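PDB 3FLK: tartrate dehydrogenase/decarboxylase from Pseudomonas putida, which catalyses the metal- and NAD-dependent oxidation of (+)-tartrate, converts meso-tartrate to D-glycerate, and oxidatively decarboxylates D-malate to pyruvate. Local coordinates for residues Ser142-Ile147 with Glu160-Arg165; Phe44-Cys49 with Ala64-Gln69; Arg111-Val116 with Arg332-Gly337. The protein carries 1 engineered substitution. One frame throughout, in Å; residues are numbered along the deposited sequence.

Interaction 1: residues Ser142-Ile147 with Glu160-Arg165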
loop_
_atom_site.group_PDB
_atom_site.type_symbol
_atom_site.label_atom_id
_atom_site.label_comp_id
_atom_site.label_asym_id
_atom_site.label_seq_id
_atom_site.Cartn_x
_atom_site.Cartn_y
_atom_site.Cartn_z
ATOM N N SER A 142 2.769 14.167 -8.316
ATOM C CA SER A 142 2.606 15.144 -9.373
ATOM C C SER A 142 1.860 16.375 -8.885
ATOM O O SER A 142 1.027 16.298 -7.977
ATOM C CB SER A 142 1.847 14.496 -10.533
ATOM O OG SER A 142 1.437 15.454 -11.489
ATOM N N SER A 143 2.182 17.512 -9.490
ATOM C CA SER A 143 1.430 18.743 -9.293
ATOM C C SER A 143 0.830 19.190 -10.630
ATOM O O SER A 143 0.496 20.363 -10.822
ATOM C CB SER A 143 2.330 19.824 -8.693
ATOM O OG SER A 143 3.444 20.072 -9.531
ATOM N N LEU A 144 0.690 18.236 -11.549
ATOM C CA LEU A 144 0.130 18.494 -12.872
ATOM C C LEU A 144 -1.352 18.166 -12.900
ATOM O O LEU A 144 -1.775 17.099 -12.443
ATOM C CB LEU A 144 0.850 17.669 -13.942
ATOM C CG LEU A 144 2.378 17.598 -13.906
ATOM C CD1 LEU A 144 2.843 16.395 -14.691
ATOM C CD2 LEU A 144 3.016 18.866 -14.436
ATOM N N GLY A 145 -2.132 19.093 -13.447
ATOM C CA GLY A 145 -3.576 18.947 -13.541
ATOM C C GLY A 145 -4.259 20.191 -13.021
ATOM O O GLY A 145 -3.803 21.309 -13.275
ATOM N N GLY A 146 -5.346 19.995 -12.282
ATOM C CA GLY A 146 -6.084 21.107 -11.698
ATOM C C GLY A 146 -7.559 20.822 -11.500
ATOM O O GLY A 146 -7.996 19.670 -11.538
ATOM N N ILE A 147 -8.320 21.892 -11.295
ATOM C CA ILE A 147 -9.738 21.799 -10.967
ATOM C C ILE A 147 -10.606 22.563 -11.975
ATOM O O ILE A 147 -10.270 23.678 -12.379
ATOM C CB ILE A 147 -10.005 22.269 -9.503
ATOM C CG1 ILE A 147 -11.471 22.048 -9.104
ATOM C CG2 ILE A 147 -9.557 23.725 -9.298
ATOM C CD1 ILE A 147 -11.687 21.981 -7.596
ATOM N N GLU A 160 -2.326 14.343 -13.270
ATOM C CA GLU A 160 -1.534 13.594 -14.255
ATOM C C GLU A 160 -0.379 12.824 -13.626
ATOM O O GLU A 160 0.268 13.312 -12.701
ATOM C CB GLU A 160 -0.975 14.514 -15.343
ATOM C CG GLU A 160 -1.978 14.931 -16.395
ATOM C CD GLU A 160 -2.676 16.220 -16.034
ATOM O OE1 GLU A 160 -1.983 17.249 -15.880
ATOM O OE2 GLU A 160 -3.916 16.213 -15.914
ATOM N N SER A 161 -0.133 11.620 -14.139
ATOM C CA SER A 161 1.048 10.832 -13.786
ATOM C C SER A 161 1.934 10.686 -15.018
ATOM O O SER A 161 1.465 10.260 -16.077
ATOM C CB SER A 161 0.651 9.446 -13.277
ATOM O OG SER A 161 0.043 9.512 -12.001
ATOM N N ILE A 162 3.208 11.044 -14.878
ATOM C CA ILE A 162 4.155 10.995 -15.993
ATOM C C ILE A 162 5.250 9.964 -15.748
ATOM O O ILE A 162 5.918 9.987 -14.713
ATOM C CB ILE A 162 4.822 12.373 -16.255
ATOM C CG1 ILE A 162 3.782 13.499 -16.327
ATOM C CG2 ILE A 162 5.706 12.331 -17.517
ATOM C CD1 ILE A 162 2.803 13.409 -17.484
ATOM N N PHE A 163 5.413 9.059 -16.708
ATOM C CA PHE A 163 6.531 8.122 -16.729
ATOM C C PHE A 163 7.283 8.302 -18.047
ATOM O O PHE A 163 6.661 8.454 -19.104
ATOM C CB PHE A 163 6.032 6.682 -16.583
ATOM C CG PHE A 163 5.382 6.390 -15.252
ATOM C CD1 PHE A 163 6.098 5.760 -14.238
ATOM C CD2 PHE A 163 4.053 6.739 -15.016
ATOM C CE1 PHE A 163 5.501 5.481 -13.002
ATOM C CE2 PHE A 163 3.449 6.472 -13.784
ATOM C CZ PHE A 163 4.174 5.839 -12.778
ATOM N N THR A 164 8.611 8.322 -17.980
ATOM C CA THR A 164 9.446 8.466 -19.179
ATOM C C THR A 164 10.329 7.235 -19.343
ATOM O O THR A 164 10.616 6.548 -18.362
ATOM C CB THR A 164 10.340 9.731 -19.128
ATOM O OG1 THR A 164 11.243 9.650 -18.017
ATOM C CG2 THR A 164 9.496 11.000 -19.007
ATOM N N ARG A 165 10.751 6.950 -20.574
ATOM C CA ARG A 165 11.703 5.860 -20.807
ATOM C C ARG A 165 13.000 6.101 -20.040
ATOM O O ARG A 165 13.534 5.181 -19.423
ATOM C CB ARG A 165 12.002 5.659 -22.296
ATOM C CG ARG A 165 12.936 4.479 -22.552
ATOM C CD ARG A 165 13.173 4.215 -24.029
ATOM N NE ARG A 165 12.072 3.468 -24.622
ATOM C CZ ARG A 165 12.191 2.635 -25.653
ATOM N NH1 ARG A 165 13.376 2.415 -26.212
ATOM N NH2 ARG A 165 11.120 2.009 -26.115
#

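Interaction 2: residues Phe44-Cys49 with Ala64-Gln69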
loop_
_atom_site.group_PDB
_atom_site.type_symbol
_atom_site.label_atom_id
_atom_site.label_comp_id
_atom_site.label_asym_id
_atom_site.label_seq_id
_atom_site.Cartn_x
_atom_site.Cartn_y
_atom_site.Cartn_z
ATOM N N PHE A 44 21.279 24.796 8.395
ATOM C CA PHE A 44 20.371 25.741 7.752
ATOM C C PHE A 44 18.996 25.687 8.404
ATOM O O PHE A 44 18.473 24.604 8.678
ATOM C CB PHE A 44 20.265 25.451 6.252
ATOM C CG PHE A 44 21.559 25.629 5.507
ATOM C CD1 PHE A 44 21.924 26.877 5.011
ATOM C CD2 PHE A 44 22.416 24.553 5.304
ATOM C CE1 PHE A 44 23.118 27.048 4.321
ATOM C CE2 PHE A 44 23.615 24.716 4.617
ATOM C CZ PHE A 44 23.965 25.967 4.124
ATOM N N GLU A 45 18.422 26.866 8.645
ATOM C CA GLU A 45 17.149 26.995 9.353
ATOM C C GLU A 45 15.946 26.948 8.414
ATOM O O GLU A 45 14.807 26.805 8.864
ATOM C CB GLU A 45 17.117 28.290 10.176
ATOM C CG GLU A 45 18.287 28.463 11.147
ATOM C CD GLU A 45 18.321 27.402 12.234
ATOM O OE1 GLU A 45 17.357 27.322 13.026
ATOM O OE2 GLU A 45 19.322 26.654 12.304
ATOM N N TRP A 46 16.197 27.073 7.113
ATOM C CA TRP A 46 15.116 27.018 6.131
ATOM C C TRP A 46 14.706 25.587 5.774
ATOM O O TRP A 46 15.142 24.633 6.427
ATOM C CB TRP A 46 15.399 27.882 4.894
ATOM C CG TRP A 46 16.827 27.949 4.433
ATOM C CD1 TRP A 46 17.769 28.859 4.812
ATOM C CD2 TRP A 46 17.455 27.103 3.462
ATOM N NE1 TRP A 46 18.952 28.623 4.155
ATOM C CE2 TRP A 46 18.786 27.552 3.318
ATOM C CE3 TRP A 46 17.024 26.006 2.705
ATOM C CZ2 TRP A 46 19.692 26.940 2.446
ATOM C CZ3 TRP A 46 17.925 25.396 1.841
ATOM C CH2 TRP A 46 19.247 25.867 1.721
ATOM N N ALA A 47 13.871 25.445 4.743
ATOM C CA ALA A 47 13.181 24.183 4.449
ATOM C C ALA A 47 12.409 23.722 5.692
ATOM O O ALA A 47 12.463 22.555 6.098
ATOM C CB ALA A 47 14.159 23.109 3.952
ATOM N N SER A 48 11.707 24.681 6.292
ATOM C CA SER A 48 10.913 24.471 7.494
ATOM C C SER A 48 9.684 25.366 7.435
ATOM O O SER A 48 9.672 26.380 6.723
ATOM C CB SER A 48 11.735 24.789 8.745
ATOM O OG SER A 48 11.983 26.183 8.861
ATOM N N CYS A 49 8.651 24.990 8.180
ATOM C CA CYS A 49 7.403 25.743 8.197
ATOM C C CYS A 49 7.514 27.062 8.965
ATOM O O CYS A 49 6.760 27.997 8.697
ATOM C CB CYS A 49 6.257 24.872 8.714
ATOM S SG CYS A 49 5.823 23.538 7.557
ATOM N N ALA A 64 19.501 26.463 -4.219
ATOM C CA ALA A 64 20.279 25.529 -5.035
ATOM C C ALA A 64 21.721 25.986 -5.180
ATOM O O ALA A 64 22.642 25.170 -5.153
ATOM C CB ALA A 64 19.634 25.340 -6.408
ATOM N N GLU A 65 21.900 27.295 -5.333
ATOM C CA GLU A 65 23.216 27.925 -5.375
ATOM C C GLU A 65 23.980 27.645 -4.078
ATOM O O GLU A 65 25.174 27.337 -4.106
ATOM C CB GLU A 65 23.050 29.432 -5.603
ATOM C CG GLU A 65 24.331 30.257 -5.595
ATOM C CD GLU A 65 24.052 31.747 -5.454
ATOM O OE1 GLU A 65 23.600 32.373 -6.443
ATOM O OE2 GLU A 65 24.284 32.293 -4.351
ATOM N N GLN A 66 23.279 27.733 -2.950
ATOM C CA GLN A 66 23.888 27.522 -1.637
ATOM C C GLN A 66 24.265 26.063 -1.383
ATOM O O GLN A 66 25.360 25.779 -0.896
ATOM C CB GLN A 66 22.966 28.028 -0.524
ATOM C CG GLN A 66 22.732 29.534 -0.535
ATOM C CD GLN A 66 21.960 30.020 0.677
ATOM O OE1 GLN A 66 22.338 29.752 1.819
ATOM N NE2 GLN A 66 20.876 30.747 0.434
ATOM N N LEU A 67 23.365 25.144 -1.724
ATOM C CA LEU A 67 23.569 23.727 -1.417
ATOM C C LEU A 67 24.531 23.005 -2.362
ATOM O O LEU A 67 25.084 21.964 -2.002
ATOM C CB LEU A 67 22.232 22.984 -1.334
ATOM C CG LEU A 67 21.268 23.390 -0.214
ATOM C CD1 LEU A 67 20.063 22.486 -0.238
ATOM C CD2 LEU A 67 21.931 23.360 1.163
ATOM N N LYS A 68 24.736 23.558 -3.558
ATOM C CA LYS A 68 25.696 22.989 -4.512
ATOM C C LYS A 68 27.149 23.119 -4.042
ATOM O O LYS A 68 28.039 22.441 -4.561
ATOM C CB LYS A 68 25.520 23.598 -5.907
ATOM C CG LYS A 68 24.504 22.859 -6.771
ATOM C CD LYS A 68 24.709 23.138 -8.258
ATOM C CE LYS A 68 23.934 24.363 -8.728
ATOM N NZ LYS A 68 22.471 24.094 -8.841
ATOM N N GLN A 69 27.374 23.979 -3.050
ATOM C CA GLN A 69 28.696 24.155 -2.444
ATOM C C GLN A 69 29.008 23.052 -1.427
ATOM O O GLN A 69 30.105 23.011 -0.859
ATOM C CB GLN A 69 28.809 25.532 -1.772
ATOM C CG GLN A 69 28.259 26.713 -2.587
ATOM C CD GLN A 69 28.753 26.739 -4.025
ATOM O OE1 GLN A 69 27.954 26.702 -4.965
ATOM N NE2 GLN A 69 30.070 26.792 -4.205
HETATM O O HOH W 1 21.202 30.507 4.167
#

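Interaction 3: residues Arg111-Val116 with Arg332-Gly337. With SO4 (sulfate ion), chain J.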
loop_
_atom_site.group_PDB
_atom_site.type_symbol
_atom_site.label_atom_id
_atom_site.label_comp_id
_atom_site.label_asym_id
_atom_site.label_seq_id
_atom_site.Cartn_x
_atom_site.Cartn_y
_atom_site.Cartn_z
ATOM N N ARG A 111 15.199 -4.131 7.559
ATOM C CA ARG A 111 15.909 -5.170 8.302
ATOM C C ARG A 111 15.341 -5.387 9.701
ATOM O O ARG A 111 15.077 -4.428 10.428
ATOM C CB ARG A 111 17.395 -4.814 8.400
ATOM C CG ARG A 111 18.308 -5.931 8.909
ATOM C CD ARG A 111 19.767 -5.565 8.682
ATOM N NE ARG A 111 19.988 -5.126 7.304
ATOM C CZ ARG A 111 20.900 -4.235 6.924
ATOM N NH1 ARG A 111 21.700 -3.666 7.813
ATOM N NH2 ARG A 111 21.001 -3.905 5.643
ATOM N N LEU A 112 15.156 -6.654 10.063
ATOM C CA LEU A 112 14.817 -7.023 11.434
ATOM C C LEU A 112 16.097 -7.343 12.203
ATOM O O LEU A 112 16.827 -8.274 11.851
ATOM C CB LEU A 112 13.852 -8.215 11.456
ATOM C CG LEU A 112 13.504 -8.901 12.785
ATOM C CD1 LEU A 112 12.678 -8.003 13.707
ATOM C CD2 LEU A 112 12.769 -10.202 12.514
ATOM N N PHE A 113 16.367 -6.551 13.238
ATOM C CA PHE A 113 17.542 -6.744 14.087
ATOM C C PHE A 113 17.233 -7.683 15.256
ATOM O O PHE A 113 16.086 -7.748 15.707
ATOM C CB PHE A 113 18.043 -5.398 14.626
ATOM C CG PHE A 113 18.609 -4.487 13.573
ATOM C CD1 PHE A 113 19.933 -4.613 13.162
ATOM C CD2 PHE A 113 17.826 -3.490 13.002
ATOM C CE1 PHE A 113 20.466 -3.765 12.189
ATOM C CE2 PHE A 113 18.349 -2.638 12.027
ATOM C CZ PHE A 113 19.672 -2.776 11.623
ATOM N N PRO A 114 18.246 -8.430 15.738
ATOM C CA PRO A 114 18.083 -9.210 16.970
ATOM C C PRO A 114 17.724 -8.318 18.155
ATOM O O PRO A 114 18.313 -7.248 18.325
ATOM C CB PRO A 114 19.467 -9.837 17.176
ATOM C CG PRO A 114 20.080 -9.857 15.823
ATOM C CD PRO A 114 19.583 -8.620 15.144
ATOM N N GLY A 115 16.751 -8.755 18.952
ATOM C CA GLY A 115 16.312 -8.006 20.130
ATOM C C GLY A 115 15.120 -7.094 19.901
ATOM O O GLY A 115 14.633 -6.461 20.840
ATOM N N VAL A 116 14.656 -7.015 18.656
ATOM C CA VAL A 116 13.460 -6.240 18.317
ATOM C C VAL A 116 12.226 -7.132 18.455
ATOM O O VAL A 116 12.230 -8.267 17.976
ATOM C CB VAL A 116 13.517 -5.677 16.866
ATOM C CG1 VAL A 116 12.344 -4.740 16.593
ATOM C CG2 VAL A 116 14.821 -4.947 16.613
ATOM N N ARG A 332 24.181 -3.307 18.511
ATOM C CA ARG A 332 24.478 -3.586 19.922
ATOM C C ARG A 332 23.493 -2.911 20.874
ATOM O O ARG A 332 23.011 -3.529 21.824
ATOM C CB ARG A 332 25.918 -3.182 20.257
ATOM C CG ARG A 332 26.968 -4.124 19.680
ATOM C CD ARG A 332 28.367 -3.556 19.827
ATOM N NE ARG A 332 29.389 -4.502 19.381
ATOM C CZ ARG A 332 30.146 -5.235 20.194
ATOM N NH1 ARG A 332 30.012 -5.137 21.512
ATOM N NH2 ARG A 332 31.046 -6.066 19.687
ATOM N N VAL A 333 23.193 -1.646 20.598
ATOM C CA VAL A 333 22.260 -0.857 21.399
ATOM C C VAL A 333 20.843 -1.454 21.373
ATOM O O VAL A 333 20.173 -1.530 22.410
ATOM C CB VAL A 333 22.297 0.631 20.953
ATOM C CG1 VAL A 333 20.989 1.341 21.223
ATOM C CG2 VAL A 333 23.462 1.354 21.627
ATOM N N ILE A 334 20.409 -1.897 20.192
ATOM C CA ILE A 334 19.122 -2.584 20.036
ATOM C C ILE A 334 19.097 -3.901 20.829
ATOM O O ILE A 334 18.129 -4.184 21.541
ATOM C CB ILE A 334 18.778 -2.832 18.540
ATOM C CG1 ILE A 334 18.439 -1.507 17.843
ATOM C CG2 ILE A 334 17.625 -3.820 18.404
ATOM C CD1 ILE A 334 18.328 -1.600 16.318
ATOM N N ALA A 335 20.165 -4.690 20.709
ATOM C CA ALA A 335 20.295 -5.938 21.468
ATOM C C ALA A 335 20.248 -5.697 22.981
ATOM O O ALA A 335 19.656 -6.486 23.719
ATOM C CB ALA A 335 21.573 -6.674 21.078
ATOM N N ASP A 336 20.859 -4.598 23.425
ATOM C CA ASP A 336 20.895 -4.215 24.845
ATOM C C ASP A 336 19.550 -3.734 25.391
ATOM O O ASP A 336 19.325 -3.757 26.602
ATOM C CB ASP A 336 21.933 -3.110 25.077
ATOM C CG ASP A 336 23.358 -3.627 25.072
ATOM O OD1 ASP A 336 23.567 -4.854 25.222
ATOM O OD2 ASP A 336 24.279 -2.794 24.922
ATOM N N GLY A 337 18.670 -3.289 24.497
ATOM C CA GLY A 337 17.400 -2.682 24.890
ATOM C C GLY A 337 17.541 -1.208 25.231
ATOM O O GLY A 337 16.646 -0.614 25.839
HETATM S S SO4 J . 23.551 -1.128 5.411
HETATM O O1 SO4 J . 22.258 -1.308 4.756
HETATM O O2 SO4 J . 24.622 -1.339 4.441
HETATM O O3 SO4 J . 23.653 0.224 5.950
HETATM O O4 SO4 J . 23.681 -2.104 6.492
HETATM O O HOH W 2 15.038 -3.752 21.329
#

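Interaction 1: residues Ser142-Ile147 with Glu160-Arg165
The hydroxyl of Ser142 is gripped from two directions: OG donates to the backbone O of Glu160 at 2.7 Å and accepts the amide of Leu144. That second bond, Leu144 N to Ser142 OG at 2.9 Å, makes an ST turn, and the same OG has a further, weak link to Gln159. The chi1 of Ser142, 169°, sets OG opposite the backbone N and swings it across to the neighbouring strand. Serine suits this buried place because one small group can both donate and accept. Two residues on, at Leu144, the main chains join directly: Glu160 N reaches Leu144 O at 2.9 Å.

The carboxylate of Glu160 folds back, bent at chi2, over the 144–145 peptide. OE1 comes to 3.1 Å from Gly145 N, but the poor angle makes this no hydrogen bond. Glycine fits at 145 because any CB would be pressed against the preceding carbonyl O and would also face OE2. Beside these polar groups, Leu144 and Ile162 cross at about a right angle, with Leu144 CD1 pushed to 3.5 Å from Ile162 CG1, tighter than ordinary van der Waals contact.

All this lies where the chain enters and leaves the hairpin of strands 145–148 and 156–164, an arm that in this dehydrogenase family joins the two subunits. Residues 160–164 also pair antiparallel with a strand of the second subunit, so the sheet runs across the dimer interface, and Ile162 meets Ile158 of that subunit. At its far end strand 156–164 passes directly into helix 165–181, with Thr164 as N-cap, while Phe163 lies against helix 199–211.

Interaction 2: residues Phe44-Cys49 with Ala64-Gln69
With chi1 at -65° and chi2 at -176°, Leu67 stretches its two methyls from helix 63–67 toward Phe44 and Trp46, while Phe44, whose chi1 is -64°, turns its ring back toward the helix. The setting is a crossover connection of the alpha/beta fold: the chain leaves edge strand 39–43, runs through helices 49–55 and 63–67, and returns as strand 72–77 on the far side of strand 6–13.

Leu67 fills the angle between the two aromatic side chains. Its CD2 lies over one face of the Phe44 ring, 4.1 Å from CE2, while its CG meets the indole of Trp46 in plane, at the edge, 3.7 Å from CH2. The indole also has Phe44 CB against one face, near the rim, so the Phe44 side chain is packed on the indole through its CB as well as on the leucine. A branched aliphatic side chain suits the spot because it can touch a face and an edge at once; with an alanine here, Trp46 CH2 and the Phe44 face would probably lose their methyl partners and a gap would open between loop and helix. Tyr70 and Tyr51 add further ring contacts, to Phe44 and Trp46 respectively.

Gln66 divides its amide: NE2 bonds to Asp62, and OE1 turns toward the rings, 3.8 Å from Phe44 CE1. A single water completes the join, accepting from Trp46 NE1 at 2.9 Å and donating to Gln66 OE1 at 2.7 Å.

Interaction 3: residues Arg111-Val116 with Arg332-Gly337
Ile334 is wedged into the turn Phe113–Val116, and each of its branches has a separate task. Its CG1 lies beside the backbone N and the chain continues extended (chi2 170°), which carries CD1 to the phenyl ring; the two side chains cross at about a right angle, with Phe113 CD2 3.8 Å from Ile334 CD1. The other branch, CG2, meets Val116 obliquely, 3.5 Å from Val116 CG2, and lies equally near Pro114 O. A beta-branched residue suits the place because one branch can reach the ring while the other fits under the turn.

The turn is of type II, with Gly115 at its third position and positive phi. A CB there would collide with the preceding carbonyl O and would also stand only about 3.2 Å from Ile334 O, so glycine lets the backbones come close: the CA atoms of Gly115 and Ala335 are 4.7 Å apart. Across the contact, helix 317–336 ends in a Schellman motif at Gly337, whose N bonds back to Ile334 O.

Next to the turn, at the end of strand 105–111, Arg111 holds a sulfate, probably from the crystallisation liquor, at its guanidinium edge. NH1 donates to sulfate O4 at 2.8 Å and NH2 to sulfate O1 at 3.0 Å; Trp303 and His323 bind the same ion.

No direct hydrogen bond crosses between the two segments. A water donates to Gly115 O at 2.8 Å and to Ile334 O at 3.1 Å, bridging two acceptors that could not pair directly, so the contact rests on apolar fit, with a water joining the two backbones.

Overall arrangement
The three contacts lie in separate parts of one chain. Interaction 1 is a surface contact within the arm hairpin, about 17 Å by nearest atoms from interaction 2 and about 25 Å from interaction 3, on the other side of the chain's centre from the latter. Interactions 2 and 3, both partly buried, each pack a loop that follows a strand of the large mixed sheet against a helix, and neither is touched by the second subunit. Chemistry follows place: direct hydrogen bonds, with one apolar pair beside them, join the two sides at the base of the hairpin, whereas apolar side chains with one bridging water join loop to helix. Along the sequence, interaction 1 is nested inside the long loop closed by interaction 3.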